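PDB 5C2I: Alr1585 protein, which probably uses hydrogen peroxide to oxidise dyes and related substrates at its haem, as a cyanobacterial member of the dye-decolorizing (DyP-type) peroxidases. Local coordinates for residues V215-E218 against R219-C223; K231-L234 against D235-L238. The protein carries 1 engineered substitution. One frame throughout, in Å; residues are numbered along the deposited sequence.

Contact 1 of 2, residues V215-E218 against R219-C223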
loop_
_atom_site.group_PDB
_atom_site.type_symbol
_atom_site.label_atom_id
_atom_site.label_comp_id
_atom_site.label_asym_id
_atom_site.label_seq_id
_atom_site.Cartn_x
_atom_site.Cartn_y
_atom_site.Cartn_z
ATOM N N VAL A 215 -13.188 -27.354 10.111
ATOM C CA VAL A 215 -12.631 -28.515 10.810
ATOM C C VAL A 215 -11.362 -28.982 10.117
ATOM O O VAL A 215 -10.326 -29.194 10.757
ATOM C CB VAL A 215 -13.649 -29.662 10.921
ATOM C CG1 VAL A 215 -12.994 -30.930 11.457
ATOM C CG2 VAL A 215 -14.813 -29.257 11.837
ATOM N N VAL A 216 -11.439 -29.147 8.804
ATOM C CA VAL A 216 -10.290 -29.661 8.058
ATOM C C VAL A 216 -9.101 -28.686 8.085
ATOM O O VAL A 216 -7.957 -29.103 8.298
ATOM C CB VAL A 216 -10.729 -30.028 6.637
ATOM C CG1 VAL A 216 -9.523 -30.382 5.794
ATOM C CG2 VAL A 216 -11.677 -31.225 6.698
ATOM N N ARG A 217 -9.367 -27.402 7.890
ATOM C CA ARG A 217 -8.328 -26.373 7.945
ATOM C C ARG A 217 -7.655 -26.383 9.301
ATOM O O ARG A 217 -6.449 -26.326 9.392
ATOM C CB ARG A 217 -8.903 -24.976 7.702
ATOM C CG ARG A 217 -7.857 -23.849 7.635
ATOM C CD ARG A 217 -8.481 -22.433 7.733
ATOM N NE ARG A 217 -9.090 -22.268 9.049
ATOM C CZ ARG A 217 -10.397 -22.141 9.303
ATOM N NH1 ARG A 217 -11.282 -22.077 8.330
ATOM N NH2 ARG A 217 -10.808 -22.055 10.549
ATOM N N GLU A 218 -8.453 -26.389 10.363
ATOM C CA GLU A 218 -7.892 -26.355 11.692
ATOM C C GLU A 218 -7.125 -27.614 12.025
ATOM O O GLU A 218 -6.051 -27.541 12.632
ATOM C CB GLU A 218 -8.952 -26.034 12.726
ATOM C CG GLU A 218 -9.513 -24.628 12.546
ATOM C CD GLU A 218 -8.553 -23.527 12.993
ATOM O OE1 GLU A 218 -7.763 -23.774 13.922
ATOM O OE2 GLU A 218 -8.615 -22.401 12.440
ATOM N N ARG A 219 -7.607 -28.764 11.580
ATOM C CA ARG A 219 -6.924 -30.025 11.828
ATOM C C ARG A 219 -5.511 -30.065 11.221
ATOM O O ARG A 219 -4.563 -30.542 11.899
ATOM C CB ARG A 219 -7.741 -31.207 11.315
ATOM C CG ARG A 219 -7.245 -32.586 11.724
ATOM C CD ARG A 219 -7.974 -33.671 10.981
ATOM N NE ARG A 219 -9.269 -33.975 11.501
ATOM C CZ ARG A 219 -10.379 -34.073 10.760
ATOM N NH1 ARG A 219 -10.370 -33.926 9.447
ATOM N NH2 ARG A 219 -11.511 -34.365 11.362
ATOM N N VAL A 220 -5.390 -29.661 9.953
ATOM C CA VAL A 220 -4.098 -29.724 9.287
ATOM C C VAL A 220 -3.131 -28.748 9.952
ATOM O O VAL A 220 -1.948 -29.023 10.004
ATOM C CB VAL A 220 -4.191 -29.497 7.766
ATOM C CG1 VAL A 220 -4.333 -28.044 7.454
ATOM C CG2 VAL A 220 -2.935 -30.071 7.096
ATOM N N ASN A 221 -3.628 -27.668 10.531
ATOM C CA ASN A 221 -2.758 -26.666 11.202
ATOM C C ASN A 221 -2.567 -26.848 12.686
ATOM O O ASN A 221 -1.827 -26.117 13.300
ATOM C CB ASN A 221 -3.266 -25.254 10.888
ATOM C CG ASN A 221 -3.066 -24.911 9.415
ATOM O OD1 ASN A 221 -1.941 -24.947 8.922
ATOM N ND2 ASN A 221 -4.139 -24.689 8.703
ATOM N N ASN A 222 -3.228 -27.849 13.246
ATOM C CA ASN A 222 -3.126 -28.159 14.655
ATOM C C ASN A 222 -2.838 -29.605 14.948
ATOM O O ASN A 222 -3.369 -30.163 15.927
ATOM C CB ASN A 222 -4.348 -27.659 15.426
ATOM C CG ASN A 222 -4.381 -26.152 15.528
ATOM O OD1 ASN A 222 -3.637 -25.591 16.323
ATOM N ND2 ASN A 222 -5.158 -25.490 14.706
ATOM N N CYS A 223 -1.943 -30.200 14.148
ATOM C CA CYS A 223 -1.319 -31.457 14.503
ATOM C C CYS A 223 -2.364 -32.562 14.703
ATOM O O CYS A 223 -2.245 -33.368 15.629
ATOM C CB CYS A 223 -0.488 -31.311 15.782
ATOM S SG CYS A 223 0.605 -29.842 15.787
#

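Contact 2 of 2, residues K231-L234 against D235-L238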
loop_
_atom_site.group_PDB
_atom_site.type_symbol
_atom_site.label_atom_id
_atom_site.label_comp_id
_atom_site.label_asym_id
_atom_site.label_seq_id
_atom_site.Cartn_x
_atom_site.Cartn_y
_atom_site.Cartn_z
ATOM N N LYS A 231 -13.836 -29.357 17.822
ATOM C CA LYS A 231 -15.169 -29.660 17.366
ATOM C C LYS A 231 -16.174 -29.575 18.496
ATOM O O LYS A 231 -15.847 -29.775 19.663
ATOM C CB LYS A 231 -15.231 -31.076 16.772
ATOM C CG LYS A 231 -14.441 -31.190 15.478
ATOM C CD LYS A 231 -14.585 -32.531 14.766
ATOM C CE LYS A 231 -14.010 -33.807 15.292
ATOM N NZ LYS A 231 -12.820 -33.655 16.121
ATOM N N ALA A 232 -17.402 -29.255 18.151
ATOM C CA ALA A 232 -18.500 -29.209 19.125
ATOM C C ALA A 232 -19.775 -29.756 18.487
ATOM O O ALA A 232 -19.944 -29.671 17.260
ATOM C CB ALA A 232 -18.734 -27.790 19.592
ATOM N N PRO A 233 -20.671 -30.349 19.309
ATOM C CA PRO A 233 -21.919 -30.878 18.754
ATOM C C PRO A 233 -22.845 -29.740 18.404
ATOM O O PRO A 233 -22.789 -28.670 19.023
ATOM C CB PRO A 233 -22.479 -31.714 19.899
ATOM C CG PRO A 233 -21.936 -31.094 21.123
ATOM C CD PRO A 233 -20.582 -30.535 20.755
ATOM N N LEU A 234 -23.741 -29.976 17.467
ATOM C CA LEU A 234 -24.706 -28.968 17.078
ATOM C C LEU A 234 -25.579 -28.474 18.222
ATOM O O LEU A 234 -25.934 -27.317 18.224
ATOM C CB LEU A 234 -25.576 -29.421 15.901
ATOM C CG LEU A 234 -24.865 -29.505 14.540
ATOM C CD1 LEU A 234 -25.860 -30.078 13.536
ATOM C CD2 LEU A 234 -24.375 -28.162 14.078
ATOM N N ASP A 235 -25.875 -29.332 19.183
ATOM C CA ASP A 235 -26.707 -28.912 20.316
ATOM C C ASP A 235 -26.021 -27.981 21.311
ATOM O O ASP A 235 -26.674 -27.495 22.239
ATOM C CB ASP A 235 -27.383 -30.103 21.005
ATOM C CG ASP A 235 -26.454 -30.956 21.794
ATOM O OD1 ASP A 235 -25.251 -30.720 21.880
ATOM O OD2 ASP A 235 -26.960 -31.893 22.394
ATOM N N SER A 236 -24.740 -27.673 21.082
ATOM C CA SER A 236 -24.058 -26.660 21.853
ATOM C C SER A 236 -24.251 -25.251 21.261
ATOM O O SER A 236 -23.849 -24.257 21.871
ATOM C CB SER A 236 -22.570 -26.957 22.012
ATOM O OG SER A 236 -21.955 -26.712 20.753
ATOM N N ILE A 237 -24.911 -25.162 20.114
ATOM C CA ILE A 237 -25.156 -23.868 19.506
ATOM C C ILE A 237 -26.585 -23.702 18.931
ATOM O O ILE A 237 -27.110 -22.581 18.937
ATOM C CB ILE A 237 -24.070 -23.568 18.428
ATOM C CG1 ILE A 237 -24.070 -22.122 17.991
ATOM C CG2 ILE A 237 -24.194 -24.489 17.200
ATOM C CD1 ILE A 237 -22.880 -21.725 17.131
ATOM N N LEU A 238 -27.183 -24.780 18.418
ATOM C CA LEU A 238 -28.524 -24.708 17.845
ATOM C C LEU A 238 -29.623 -25.129 18.799
ATOM O O LEU A 238 -29.426 -26.005 19.597
ATOM C CB LEU A 238 -28.601 -25.570 16.575
ATOM C CG LEU A 238 -27.581 -25.239 15.489
ATOM C CD1 LEU A 238 -27.885 -26.010 14.230
ATOM C CD2 LEU A 238 -27.524 -23.750 15.191
#

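Contact 1 of 2, residues V215-E218 against R219-C223
V215 with R219, V216 with V220, and R217 and E218 with N221 and N222 form a local contact between residues one helical turn apart, running through the last turns of helix 212-221 into the residues that follow. Regular helical bonds hold its first part: R219 N lies 2.9 Å from V215 O, and V220 N donates to V216 O. Further along, the pattern slackens, and N221 N makes only weak bonds, to R217 O at 3.3 Å and to E218 O. Two asparagine amides then turn back on the same carbonyls. N221 ND2 reaches R217 O at 2.9 Å in a bent, weak bond, whereas N222 ND2 meets E218 O at 3.1 Å with a straighter N-H angle of 150°, the oxygen close to the amide plane. The N222 amide also lies alongside the E218 carboxylate, their planes 20° apart, but the approach of OE1 is badly angled for a bond. That carboxylate is engaged by R217 instead: R217 NH2 meets E218 OE2 at 2.9 Å, nearly in the guanidinium plane and on the anti lone pair, a salt bridge between sequence neighbours. R219 is bent at chi3 (-79°), which brings its guanidinium back beside V215, with V215 CG1 over one face, 3.7 Å from R219 NH2; V216 CG2 approaches obliquely. The helix also borders the second subunit, where N221 OD1 binds V308 N of that chain and C223 forms a disulfide with C223 of the same neighbour. Within the chain, the charged end of R219 is paired with D13, between helices 4-8 and 24-29, and N222 OD1 accepts from N312 N, between helices 281-289 and 330-334.

Contact 2 of 2, residues K231-L234 against D235-L238
L234 and L238 run alongside each other in the same direction across a tight turn, with L234 CD2 4.1 Å from L238 CD1. The backbone of L234 ties the same two residues together: L234 O takes L238 N at 2.8 Å, nearly head-on, and I237 N at 3.0 Å from above the carbonyl plane. Two N-H groups thus grip L234 O and fix the turn. D235 crosses to P233, its OD1 3.4 Å from P233 CG and also near CB; CG of D235 sits between the backbone N and the carbonyl carbon (chi1 72°), which turns the carboxylate back toward the CB-CG side of the proline ring. P233 O is in turn held twice by S236, by OG at 2.7 Å and by N at 3.0 Å, the hydroxyl coming in close to the carbonyl axis and the N-H from above the plane. An alanine in place of S236 would probably leave P233 O with the backbone N-H as its one donor across the turn, and A232 CB without the hydroxyl that it packs against. D235 O and S236 O accept hydrogen bonds from S391 and Q396 of the same chain. The bonds from S236 N to P233 O and from I237 N to L234 O, each spanning three residues, are characteristic of a short 3-10 turn, here leading into strand 239-240.

Overall arrangement
Contact 1 comes first along the chain, on helix 212-221 and just past it; contact 2 follows in the loop that leads from that helix to strand 239-240. Their centres are 18 Å apart, yet they meet where V215 CG1 packs on K231 CD at 4.0 Å. Contact 1 lies toward the outside, about 21 Å from the centre of the chain, and joins the second subunit. Contact 2 lies deeper, about 14 Å from that centre, and no other chain of the assembly touches it. Together they carry the chain from the subunit interface inward to the antiparallel sheet that includes strands 239-240 and 250-261, with the E218 side chain about 10 Å and the A232 side chain about 11 Å from the haem.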